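Side-chain contacts in endo-beta-N-acetylglucosaminidase F1 (Bacteroides thetaiotaomicron VPI-5482, PDB 6TCV), which probably hydrolyses the chitobiose core of high-mannose N-glycans, freeing the oligosaccharide and leaving one N-acetylglucosamine on the asparagine: residues S261-G264 with A265-F268; L296-P299 with S300-N303; A387-A390 with Q391-D395; A405-P408 with A409-G412; Y411-V414 with F415-Q419. The protein carries 2 engineered substitutions. All coordinates share one frame; numbering follows the deposited sequence.

Contact 1 (S261-G264 with A265-F268)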
loop_
_atom_site.group_PDB
_atom_site.type_symbol
_atom_site.label_atom_id
_atom_site.label_comp_id
_atom_site.label_asym_id
_atom_site.label_seq_id
_atom_site.Cartn_x
_atom_site.Cartn_y
_atom_site.Cartn_z
ATOM N N SER A 261 2.235 4.510 22.719
ATOM C CA SER A 261 1.137 5.248 23.298
ATOM C C SER A 261 0.425 6.033 22.204
ATOM O O SER A 261 0.897 6.130 21.073
ATOM C CB SER A 261 1.695 6.221 24.340
ATOM O OG SER A 261 2.488 7.172 23.646
ATOM N N GLU A 262 -0.699 6.662 22.545
ATOM C CA GLU A 262 -1.397 7.434 21.536
ATOM C C GLU A 262 -0.489 8.519 20.940
ATOM O O GLU A 262 -0.424 8.678 19.720
ATOM C CB GLU A 262 -2.682 8.055 22.094
ATOM C CG GLU A 262 -3.388 8.866 21.039
ATOM C CD GLU A 262 -4.825 9.222 21.371
ATOM O OE1 GLU A 262 -5.287 8.846 22.466
ATOM O OE2 GLU A 262 -5.449 9.914 20.522
ATOM N N GLN A 263 0.179 9.315 21.784
ATOM C CA GLN A 263 1.083 10.353 21.278
ATOM C C GLN A 263 2.283 9.739 20.564
ATOM O O GLN A 263 2.757 10.267 19.564
ATOM C CB GLN A 263 1.515 11.313 22.361
ATOM C CG GLN A 263 2.193 12.569 21.805
ATOM C CD GLN A 263 1.259 13.385 20.897
ATOM O OE1 GLN A 263 0.130 13.709 21.302
ATOM N NE2 GLN A 263 1.711 13.774 19.748
ATOM N N GLY A 264 2.846 8.653 21.118
ATOM C CA GLY A 264 3.965 8.020 20.453
ATOM C C GLY A 264 3.597 7.532 19.056
ATOM O O GLY A 264 4.392 7.649 18.122
ATOM N N ALA A 265 2.382 7.001 18.903
ATOM C CA ALA A 265 1.899 6.528 17.609
ATOM C C ALA A 265 1.641 7.677 16.664
ATOM O O ALA A 265 1.959 7.579 15.473
ATOM C CB ALA A 265 0.635 5.725 17.823
ATOM N N LYS A 266 1.058 8.770 17.153
ATOM C CA LYS A 266 0.885 9.916 16.290
ATOM C C LYS A 266 2.225 10.390 15.735
ATOM O O LYS A 266 2.358 10.673 14.533
ATOM C CB LYS A 266 0.228 11.058 17.068
ATOM C CG LYS A 266 -1.262 10.847 17.349
ATOM C CD LYS A 266 -1.867 11.976 18.139
ATOM C CE LYS A 266 -3.348 11.749 18.385
ATOM N NZ LYS A 266 -3.900 12.677 19.391
ATOM N N ASP A 267 3.229 10.527 16.609
ATOM C CA ASP A 267 4.512 11.051 16.137
ATOM C C ASP A 267 5.186 10.071 15.194
ATOM O O ASP A 267 5.741 10.476 14.175
ATOM C CB ASP A 267 5.432 11.399 17.306
ATOM C CG ASP A 267 4.885 12.486 18.172
ATOM O OD1 ASP A 267 3.976 13.224 17.822
ATOM O OD2 ASP A 267 5.673 12.856 19.148
ATOM N N PHE A 268 5.159 8.773 15.517
ATOM C CA PHE A 268 5.839 7.819 14.654
ATOM C C PHE A 268 5.136 7.740 13.309
ATOM O O PHE A 268 5.812 7.696 12.259
ATOM C CB PHE A 268 5.898 6.452 15.348
ATOM C CG PHE A 268 6.727 5.455 14.605
ATOM C CD1 PHE A 268 8.115 5.566 14.561
ATOM C CD2 PHE A 268 6.120 4.454 13.872
ATOM C CE1 PHE A 268 8.845 4.645 13.836
ATOM C CE2 PHE A 268 6.849 3.572 13.155
ATOM C CZ PHE A 268 8.214 3.683 13.141
HETATM O O HOH W 1 -2.339 12.192 21.802
#

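Contact 2 (L296-P299 with S300-N303)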
loop_
_atom_site.group_PDB
_atom_site.type_symbol
_atom_site.label_atom_id
_atom_site.label_comp_id
_atom_site.label_asym_id
_atom_site.label_seq_id
_atom_site.Cartn_x
_atom_site.Cartn_y
_atom_site.Cartn_z
ATOM N N LEU A 296 7.047 0.704 30.352
ATOM C CA LEU A 296 5.737 1.316 30.560
ATOM C C LEU A 296 5.815 2.682 31.211
ATOM O O LEU A 296 4.822 3.409 31.172
ATOM C CB LEU A 296 4.804 0.360 31.344
ATOM C CG LEU A 296 4.579 -0.958 30.614
ATOM C CD1 LEU A 296 3.782 -1.883 31.532
ATOM C CD2 LEU A 296 3.827 -0.831 29.329
ATOM N N SER A 297 6.967 3.057 31.774
ATOM C CA SER A 297 7.187 4.388 32.312
ATOM C C SER A 297 7.505 5.421 31.233
ATOM O O SER A 297 7.495 6.630 31.515
ATOM C CB SER A 297 8.418 4.401 33.261
ATOM O OG SER A 297 9.677 4.264 32.603
ATOM N N ASN A 298 7.762 4.988 29.996
ATOM C CA ASN A 298 8.098 5.873 28.899
ATOM C C ASN A 298 6.852 6.450 28.232
ATOM O O ASN A 298 5.982 5.689 27.800
ATOM C CB ASN A 298 8.914 5.100 27.886
ATOM C CG ASN A 298 9.563 5.999 26.883
ATOM O OD1 ASN A 298 8.902 6.697 26.143
ATOM N ND2 ASN A 298 10.892 5.888 26.781
ATOM N N PRO A 299 6.727 7.770 28.109
ATOM C CA PRO A 299 5.485 8.343 27.556
ATOM C C PRO A 299 5.214 7.993 26.119
ATOM O O PRO A 299 4.082 8.202 25.665
ATOM C CB PRO A 299 5.666 9.867 27.729
ATOM C CG PRO A 299 7.142 10.082 27.805
ATOM C CD PRO A 299 7.685 8.832 28.525
ATOM N N SER A 300 6.211 7.505 25.399
ATOM C CA SER A 300 5.988 7.116 24.008
ATOM C C SER A 300 5.414 5.712 23.844
ATOM O O SER A 300 5.024 5.343 22.731
ATOM C CB SER A 300 7.316 7.143 23.241
ATOM O OG SER A 300 7.840 8.474 23.155
ATOM N N LEU A 301 5.400 4.914 24.905
ATOM C CA LEU A 301 5.077 3.491 24.863
ATOM C C LEU A 301 3.886 3.151 25.737
ATOM O O LEU A 301 3.445 3.940 26.588
ATOM C CB LEU A 301 6.287 2.665 25.357
ATOM C CG LEU A 301 7.608 2.992 24.665
ATOM C CD1 LEU A 301 8.783 2.181 25.254
ATOM C CD2 LEU A 301 7.516 2.756 23.160
ATOM N N THR A 302 3.360 1.951 25.517
ATOM C CA THR A 302 2.232 1.409 26.261
ATOM C C THR A 302 2.281 -0.116 26.202
ATOM O O THR A 302 3.160 -0.699 25.585
ATOM C CB THR A 302 0.921 2.001 25.763
ATOM O OG1 THR A 302 -0.103 1.708 26.733
ATOM C CG2 THR A 302 0.494 1.439 24.446
ATOM N N ASN A 303 1.320 -0.770 26.887
ATOM C CA ASN A 303 1.230 -2.227 26.846
ATOM C C ASN A 303 1.006 -2.681 25.391
ATOM O O ASN A 303 0.255 -2.033 24.637
ATOM C CB ASN A 303 0.047 -2.715 27.728
ATOM C CG ASN A 303 0.142 -2.137 29.105
ATOM O OD1 ASN A 303 0.718 -2.697 30.026
ATOM N ND2 ASN A 303 -0.673 -1.110 29.300
HETATM O O HOH W 2 9.675 9.050 25.017
#

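Contact 3 (A387-A390 with Q391-D395)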
loop_
_atom_site.group_PDB
_atom_site.type_symbol
_atom_site.label_atom_id
_atom_site.label_comp_id
_atom_site.label_asym_id
_atom_site.label_seq_id
_atom_site.Cartn_x
_atom_site.Cartn_y
_atom_site.Cartn_z
ATOM N N ALA A 387 -2.994 -22.847 -11.354
ATOM C CA ALA A 387 -4.313 -22.598 -11.919
ATOM C C ALA A 387 -5.416 -22.875 -10.902
ATOM O O ALA A 387 -6.336 -22.067 -10.733
ATOM C CB ALA A 387 -4.513 -23.490 -13.147
ATOM N N SER A 388 -5.324 -24.010 -10.196
ATOM C CA SER A 388 -6.360 -24.397 -9.238
ATOM C C SER A 388 -6.396 -23.461 -8.030
ATOM O O SER A 388 -7.482 -23.174 -7.503
ATOM C CB SER A 388 -6.133 -25.845 -8.791
ATOM O OG SER A 388 -6.206 -26.731 -9.901
ATOM N N LYS A 389 -5.231 -22.980 -7.580
ATOM C CA LYS A 389 -5.208 -22.054 -6.445
ATOM C C LYS A 389 -5.728 -20.678 -6.860
ATOM O O LYS A 389 -6.509 -20.056 -6.115
ATOM C CB LYS A 389 -3.786 -21.955 -5.875
ATOM C CG LYS A 389 -3.661 -21.051 -4.656
ATOM C CD LYS A 389 -4.495 -21.562 -3.508
ATOM C CE LYS A 389 -4.178 -20.778 -2.215
ATOM N NZ LYS A 389 -4.954 -21.334 -1.073
ATOM N N ALA A 390 -5.332 -20.214 -8.052
ATOM C CA ALA A 390 -5.833 -18.956 -8.585
ATOM C C ALA A 390 -7.356 -18.984 -8.642
ATOM O O ALA A 390 -8.015 -18.046 -8.202
ATOM C CB ALA A 390 -5.262 -18.674 -9.981
ATOM N N GLN A 391 -7.932 -20.062 -9.172
ATOM C CA GLN A 391 -9.382 -20.128 -9.263
ATOM C C GLN A 391 -10.028 -20.163 -7.879
ATOM O O GLN A 391 -11.064 -19.523 -7.655
ATOM C CB GLN A 391 -9.808 -21.384 -10.026
ATOM C CG GLN A 391 -11.306 -21.372 -10.354
ATOM C CD GLN A 391 -11.729 -20.208 -11.245
ATOM O OE1 GLN A 391 -11.192 -20.024 -12.361
ATOM N NE2 GLN A 391 -12.618 -19.369 -10.732
ATOM N N SER A 392 -9.444 -20.935 -6.954
ATOM C CA SER A 392 -9.911 -20.941 -5.575
ATOM C C SER A 392 -9.964 -19.528 -4.996
ATOM O O SER A 392 -10.974 -19.124 -4.402
ATOM C CB SER A 392 -8.994 -21.836 -4.747
ATOM O OG SER A 392 -9.366 -21.807 -3.386
ATOM N N MET A 393 -8.878 -18.762 -5.156
ATOM C CA MET A 393 -8.815 -17.420 -4.573
ATOM C C MET A 393 -9.812 -16.474 -5.219
ATOM O O MET A 393 -10.446 -15.665 -4.523
ATOM C CB MET A 393 -7.407 -16.860 -4.664
ATOM C CG MET A 393 -6.423 -17.655 -3.866
ATOM S SD MET A 393 -4.800 -16.892 -3.707
ATOM C CE MET A 393 -4.263 -16.906 -5.401
ATOM N N ILE A 394 -9.979 -16.562 -6.546
ATOM C CA ILE A 394 -11.015 -15.762 -7.194
ATOM C C ILE A 394 -12.381 -16.121 -6.628
ATOM O O ILE A 394 -13.199 -15.248 -6.323
ATOM C CB ILE A 394 -10.976 -15.925 -8.723
ATOM C CG1 ILE A 394 -9.769 -15.244 -9.332
ATOM C CG2 ILE A 394 -12.273 -15.439 -9.358
ATOM C CD1 ILE A 394 -9.539 -15.665 -10.799
ATOM N N ASP A 395 -12.676 -17.424 -6.525
ATOM C CA ASP A 395 -13.982 -17.839 -6.017
ATOM C C ASP A 395 -14.212 -17.337 -4.595
ATOM O O ASP A 395 -15.360 -17.075 -4.198
ATOM C CB ASP A 395 -14.118 -19.365 -6.011
ATOM C CG ASP A 395 -14.139 -19.986 -7.393
ATOM O OD1 ASP A 395 -14.350 -19.256 -8.371
ATOM O OD2 ASP A 395 -13.968 -21.231 -7.492
#

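Contact 4 (A405-P408 with A409-G412)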
loop_
_atom_site.group_PDB
_atom_site.type_symbol
_atom_site.label_atom_id
_atom_site.label_comp_id
_atom_site.label_asym_id
_atom_site.label_seq_id
_atom_site.Cartn_x
_atom_site.Cartn_y
_atom_site.Cartn_z
ATOM N N ALA A 405 10.747 -12.597 -0.262
ATOM C CA ALA A 405 12.180 -12.888 -0.341
ATOM C C ALA A 405 12.518 -13.676 -1.606
ATOM O O ALA A 405 13.290 -14.631 -1.512
ATOM C CB ALA A 405 12.666 -13.573 0.928
ATOM N N PRO A 406 12.097 -13.274 -2.786
ATOM C CA PRO A 406 12.639 -13.905 -3.991
ATOM C C PRO A 406 14.087 -13.478 -4.176
ATOM O O PRO A 406 14.476 -12.367 -3.814
ATOM C CB PRO A 406 11.788 -13.299 -5.096
ATOM C CG PRO A 406 11.521 -11.937 -4.609
ATOM C CD PRO A 406 11.296 -12.080 -3.103
ATOM N N SER A 407 14.908 -14.321 -4.791
ATOM C CA SER A 407 16.264 -13.921 -5.169
ATOM C C SER A 407 16.608 -14.556 -6.510
ATOM O O SER A 407 16.146 -15.668 -6.818
ATOM C CB SER A 407 17.318 -14.375 -4.149
ATOM O OG SER A 407 17.298 -15.782 -4.011
ATOM N N PRO A 408 17.447 -13.890 -7.317
ATOM C CA PRO A 408 17.770 -14.443 -8.641
ATOM C C PRO A 408 18.316 -15.861 -8.600
ATOM O O PRO A 408 17.976 -16.675 -9.462
ATOM C CB PRO A 408 18.785 -13.418 -9.180
ATOM C CG PRO A 408 18.372 -12.110 -8.516
ATOM C CD PRO A 408 17.919 -12.489 -7.150
ATOM N N ALA A 409 19.133 -16.201 -7.594
ATOM C CA ALA A 409 19.668 -17.550 -7.503
ATOM C C ALA A 409 18.597 -18.615 -7.338
ATOM O O ALA A 409 18.878 -19.804 -7.573
ATOM C CB ALA A 409 20.721 -17.664 -6.400
ATOM N N LYS A 410 17.423 -18.229 -6.845
ATOM C CA LYS A 410 16.327 -19.161 -6.648
ATOM C C LYS A 410 15.205 -18.936 -7.643
ATOM O O LYS A 410 14.085 -19.434 -7.452
ATOM C CB LYS A 410 15.777 -19.129 -5.215
ATOM C CG LYS A 410 16.826 -19.474 -4.173
ATOM C CD LYS A 410 16.238 -19.567 -2.770
ATOM C CE LYS A 410 17.288 -19.993 -1.765
ATOM N NZ LYS A 410 17.679 -21.416 -1.934
ATOM N N TYR A 411 15.464 -18.256 -8.764
ATOM C CA TYR A 411 14.385 -17.988 -9.708
ATOM C C TYR A 411 13.793 -19.278 -10.270
ATOM O O TYR A 411 12.607 -19.289 -10.596
ATOM C CB TYR A 411 14.867 -17.098 -10.852
ATOM C CG TYR A 411 14.796 -15.585 -10.625
ATOM C CD1 TYR A 411 14.332 -15.040 -9.445
ATOM C CD2 TYR A 411 15.147 -14.720 -11.640
ATOM C CE1 TYR A 411 14.215 -13.645 -9.271
ATOM C CE2 TYR A 411 15.045 -13.342 -11.466
ATOM C CZ TYR A 411 14.624 -12.832 -10.276
ATOM O OH TYR A 411 14.533 -11.454 -10.089
ATOM N N GLY A 412 14.548 -20.349 -10.445
ATOM C CA GLY A 412 13.928 -21.572 -10.900
ATOM C C GLY A 412 12.791 -22.012 -9.990
ATOM O O GLY A 412 11.702 -22.395 -10.435
#

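Contact 5 (Y411-V414 with F415-Q419)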
loop_
_atom_site.group_PDB
_atom_site.type_symbol
_atom_site.label_atom_id
_atom_site.label_comp_id
_atom_site.label_asym_id
_atom_site.label_seq_id
_atom_site.Cartn_x
_atom_site.Cartn_y
_atom_site.Cartn_z
ATOM N N TYR A 411 15.464 -18.256 -8.764
ATOM C CA TYR A 411 14.385 -17.988 -9.708
ATOM C C TYR A 411 13.793 -19.278 -10.270
ATOM O O TYR A 411 12.607 -19.289 -10.596
ATOM C CB TYR A 411 14.867 -17.098 -10.852
ATOM C CG TYR A 411 14.796 -15.585 -10.625
ATOM C CD1 TYR A 411 14.332 -15.040 -9.445
ATOM C CD2 TYR A 411 15.147 -14.720 -11.640
ATOM C CE1 TYR A 411 14.215 -13.645 -9.271
ATOM C CE2 TYR A 411 15.045 -13.342 -11.466
ATOM C CZ TYR A 411 14.624 -12.832 -10.276
ATOM O OH TYR A 411 14.533 -11.454 -10.089
ATOM N N GLY A 412 14.548 -20.349 -10.445
ATOM C CA GLY A 412 13.928 -21.572 -10.900
ATOM C C GLY A 412 12.791 -22.012 -9.990
ATOM O O GLY A 412 11.702 -22.395 -10.435
ATOM N N SER A 413 13.048 -22.003 -8.678
ATOM C CA SER A 413 12.007 -22.327 -7.698
ATOM C C SER A 413 10.868 -21.316 -7.729
ATOM O O SER A 413 9.678 -21.703 -7.764
ATOM C CB SER A 413 12.655 -22.318 -6.297
ATOM O OG SER A 413 11.688 -22.592 -5.316
ATOM N N VAL A 414 11.203 -20.030 -7.670
ATOM C CA VAL A 414 10.170 -18.996 -7.604
ATOM C C VAL A 414 9.226 -19.110 -8.805
ATOM O O VAL A 414 7.998 -19.129 -8.662
ATOM C CB VAL A 414 10.804 -17.596 -7.519
ATOM C CG1 VAL A 414 9.748 -16.493 -7.590
ATOM C CG2 VAL A 414 11.638 -17.436 -6.264
ATOM N N PHE A 415 9.794 -19.167 -10.017
ATOM C CA PHE A 415 8.956 -19.177 -11.195
ATOM C C PHE A 415 8.218 -20.496 -11.356
ATOM O O PHE A 415 7.101 -20.522 -11.909
ATOM C CB PHE A 415 9.773 -18.833 -12.441
ATOM C CG PHE A 415 10.011 -17.334 -12.573
ATOM C CD1 PHE A 415 11.067 -16.691 -11.907
ATOM C CD2 PHE A 415 9.116 -16.531 -13.309
ATOM C CE1 PHE A 415 11.283 -15.347 -11.975
ATOM C CE2 PHE A 415 9.319 -15.167 -13.405
ATOM C CZ PHE A 415 10.389 -14.574 -12.750
ATOM N N SER A 416 8.795 -21.612 -10.895
ATOM C CA SER A 416 8.045 -22.864 -10.898
ATOM C C SER A 416 6.733 -22.684 -10.140
ATOM O O SER A 416 5.684 -23.184 -10.576
ATOM C CB SER A 416 8.877 -24.041 -10.340
ATOM O OG SER A 416 8.960 -24.109 -8.914
ATOM N N ARG A 417 6.761 -21.926 -9.049
ATOM C CA ARG A 417 5.608 -21.748 -8.196
ATOM C C ARG A 417 4.626 -20.733 -8.748
ATOM O O ARG A 417 3.537 -20.579 -8.168
ATOM C CB ARG A 417 6.067 -21.360 -6.785
ATOM C CG ARG A 417 6.903 -22.433 -6.121
ATOM C CD ARG A 417 7.563 -21.900 -4.870
ATOM N NE ARG A 417 6.560 -21.653 -3.817
ATOM C CZ ARG A 417 6.870 -21.143 -2.627
ATOM N NH1 ARG A 417 8.130 -20.817 -2.376
ATOM N NH2 ARG A 417 5.932 -20.990 -1.719
ATOM N N LEU A 418 4.915 -20.144 -9.895
ATOM C CA LEU A 418 4.028 -19.172 -10.547
ATOM C C LEU A 418 3.464 -19.764 -11.833
ATOM O O LEU A 418 2.782 -19.050 -12.567
ATOM C CB LEU A 418 4.756 -17.853 -10.852
ATOM C CG LEU A 418 5.321 -17.150 -9.628
ATOM C CD1 LEU A 418 6.134 -15.958 -9.996
ATOM C CD2 LEU A 418 4.170 -16.715 -8.682
ATOM N N GLN A 419 3.710 -21.018 -12.149
ATOM C CA GLN A 419 3.148 -21.611 -13.355
ATOM C C GLN A 419 1.637 -21.766 -13.270
ATOM O O GLN A 419 1.093 -22.098 -12.225
ATOM C CB GLN A 419 3.785 -22.987 -13.586
ATOM C CG GLN A 419 5.220 -22.872 -13.981
ATOM C CD GLN A 419 5.939 -24.182 -14.130
ATOM O OE1 GLN A 419 5.396 -25.256 -13.869
ATOM N NE2 GLN A 419 7.172 -24.092 -14.587
HETATM O O HOH W 3 10.486 -20.442 -3.970
#

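Contact 1 (S261-G264 with A265-F268)
The backbone N atoms of A265, K266, D267 and F268 bond in turn to the carbonyl O atoms of S261, E262, Q263 and G264, which winds the chain from the N-cap S261 into the first turns of alpha-helix 262-278. At the cap, the side-chain OG of S261 accepts from the backbone N of G264 (3.0 Å), taking up an amide of the first turn that has no earlier carbonyl in the helix to bond. The same OG also bonds to P299 O, so the cap is itself held from a neighbouring loop.

Along the outer side, E262 and K266 run side by side with both chains extended. Their ends form a salt bridge that is long and weak as a hydrogen bond, with K266 NZ 3.4 Å from E262 OE2; K266 CE lies almost as near the same oxygen. E262 has a further weak ion pair to R311 on helix 306-319, so its charge probably answers weakly to two cations.

Q263 takes a different course. Its chain bends at chi2 (61°) and brings NE2 within 3.0 Å of D267 OD1. D267 OD1 lies close to the plane of the Q263 amide, but the N-H meets the carboxylate from above, about 53° out of its plane. F268, one turn along from G264, turns inward to L312, V217 and L257. At the other end of the Q263 amide, one water donates to OE1 at 2.9 Å and accepts from K266 NZ, also at 2.9 Å, tying the two side chains together where they cross at about a right angle.

Contact 2 (L296-P299 with S300-N303)
A type I beta turn from N298 to L301, reinforced by an Asx turn at its first residue, shapes this surface loop. The main-chain bond of the turn runs from L301 N to N298 O at 3.1 Å. Inside it, S300 N gives its hydrogen to N298 OD1 at 2.9 Å, nearly straight (160° at the hydrogen) and in the plane of that side-chain carbonyl. N298 can reach forward in this way because its CG stands anti to the backbone N (chi1 -167°), which carries the amide over the corner of the turn. P299 takes the second position, where its ring-fixed phi suits a type I turn. Across the turn, N298 CB rests against L301 CD1 at 3.9 Å. A water bridges N298 OD1 and S300 OG, though the serine has two conformers and the bridge is therefore doubtful for part of the molecules.

Ahead of the turn, L296 closes against the chain that returns from it. Its CD2 lies 3.6 Å from T302 C and 3.5 Å from N303 N, over the peptide that joins those residues, and that N303 N is buried by the contact without a polar partner. The other methyl, CD1, meets N303 OD1 at 3.5 Å, the two side chains crossing at about a right angle.

The loop joins strand 283-287 to helix 306-319. P299 and S300 bond to S261 at the start of helix 262-278, T302 pairs with Q259, N298 ND2 reaches Y208 OH on strand 198-209, and L301 packs inward on I254, L260 and P294.

Contact 3 (A387-A390 with Q391-D395)
M393 packs back on K389 and A390, the residues four and three places before it in helix 387-396. Its CB lies 3.6 Å from K389 O, and CG comes closer still, to 3.3 Å, grazing the carbonyl that also takes M393 N at 2.9 Å. CG also meets K389 CE at 4.2 Å, the lysine chain crossing the methionine at about a right angle. The chain bends about its CG-SD bond (chi3 -65°), turning CE back toward the helix, where the methyl lies 4.1 Å from A390 CA.

On the next carbonyl, I394 does something similar: its N bonds to A390 O at 3.0 Å while CG1 leans on the same oxygen. On another side of the helix, the Q391 amide gives an N-H to D395 OD1, four residues on (NE2 to OD1 2.9 Å). NE2 meets the oxygen from above the carboxylate plane, while OD1 lies almost in the plane of the amide.

Helix 387-396 links strands 371-376 and 400-404 in a beta-alpha-beta unit. M393 and K389 face I373 of the first strand, M393 also touches M168 and L385, and A387, A390 and Q391 pack against V424 of helix 421-426.

Contact 4 (A405-P408 with A409-G412)
The Y411 ring lies with one face under P408: the proline CA stands over the ring centre, 3.6 Å from the centroid and only 11° off the ring normal, in a CH-pi contact. The tyrosine has an unusual turn about CB-CG, with chi2 near 1°, which keeps its own CA in the plane of the ring and presents the flat face to the proline. Further out the pyrrolidine stays close to the phenol, P408 CG being 4.2 Å from Y411 CZ. A second approach comes from S407 O, 3.3 Å from Y411 CD1 and oblique to the ring.

Two successive i to i+3 bonds bring these groups together. K410 N bonds to S407 O at 2.9 Å, and Y411 N bonds to P408 O at 3.0 Å. They describe a short 3-10-like coil, P408 and A409 being its 3-10 residues, which leads from the loop after strand 400-404 into helix 411-416, with K410 as the residue just before the helix. This strand belongs to a largely parallel sheet, consistent with the (beta/alpha)8 barrel that carries the catalytic centre in endoglycosidases of this family.

The K410 chain leads away from the turn along N378, and its side chain is about 5 Å from a bound mannose. A405, at the start of the loop, touches a mannose and shares a backbone bond with F173 of strand 169-175. F187 also meets the Y411 ring edge-to-face, and Y447 meets it with planes at about 50°; the tyrosine OH bonds to S186 OG.

Contact 5 (Y411-V414 with F415-Q419)
F415 points its ring edge at the face of Y411, one turn earlier, in a T-shaped pair with centroids 5.3 Å apart and planes at 76°. The touching atom is F415 CE1, 3.8 Å from Y411 CG and set over the ring toward its rim rather than over its centre. F415 N bonds to Y411 O at 2.9 Å, and that carbonyl also lies in the plane of the phenyl ring, 3.3 Å from CD1, so backbone and ring meet the same oxygen.

V414 meets L418 with CG1 4.4 Å from CD1, while L418 CG comes to 3.5 Å from V414 O. R417 N bonds to S413 O at 3.2 Å and more weakly to V414 O, a division between i-4 and i-3 carbonyls where helix 411-416 gives way to the turn; S416 OG also reaches S413 O, but the serine has two conformers and this bond is doubtful. A type I turn, S416 to Q419, then ends the helix.

R417 bends at chi3 (70°), and a water at the edge of its guanidinium, in plane, accepts from NH1 at 2.9 Å and also meets S413 OG. NH1 also bonds to E376 O, and NH2 to G381 O and G383 O.

Helix 411-416 is thus tied through R417 to the end of strand 371-376 and the loop leading to helix 387-396, while F415 stacks on F187 and packs against V430 and P433, beyond helix 421-426.

Contacts 1 and 2 form a pair, centres 10 Å apart: S261 OG bonds to P299 O and S261 N to S300 O at 2.8 and 2.9 Å, so the turn of contact 2 backs the start of the helix in contact 1. Contacts 4 and 5, centres 8 Å apart, share Y411 and G412. The centres of contacts 3 and 5 are about 17 Å apart, their nearest atoms about 4 Å. Contacts 3 and 5 both lie across the chain's centre from contact 1. The bound high-mannose glycan, the substrate of this complex, lies nearest contact 4, where A405 touches a mannose; the side chain of F268 in contact 1 is about 12 Å from a bound mannose.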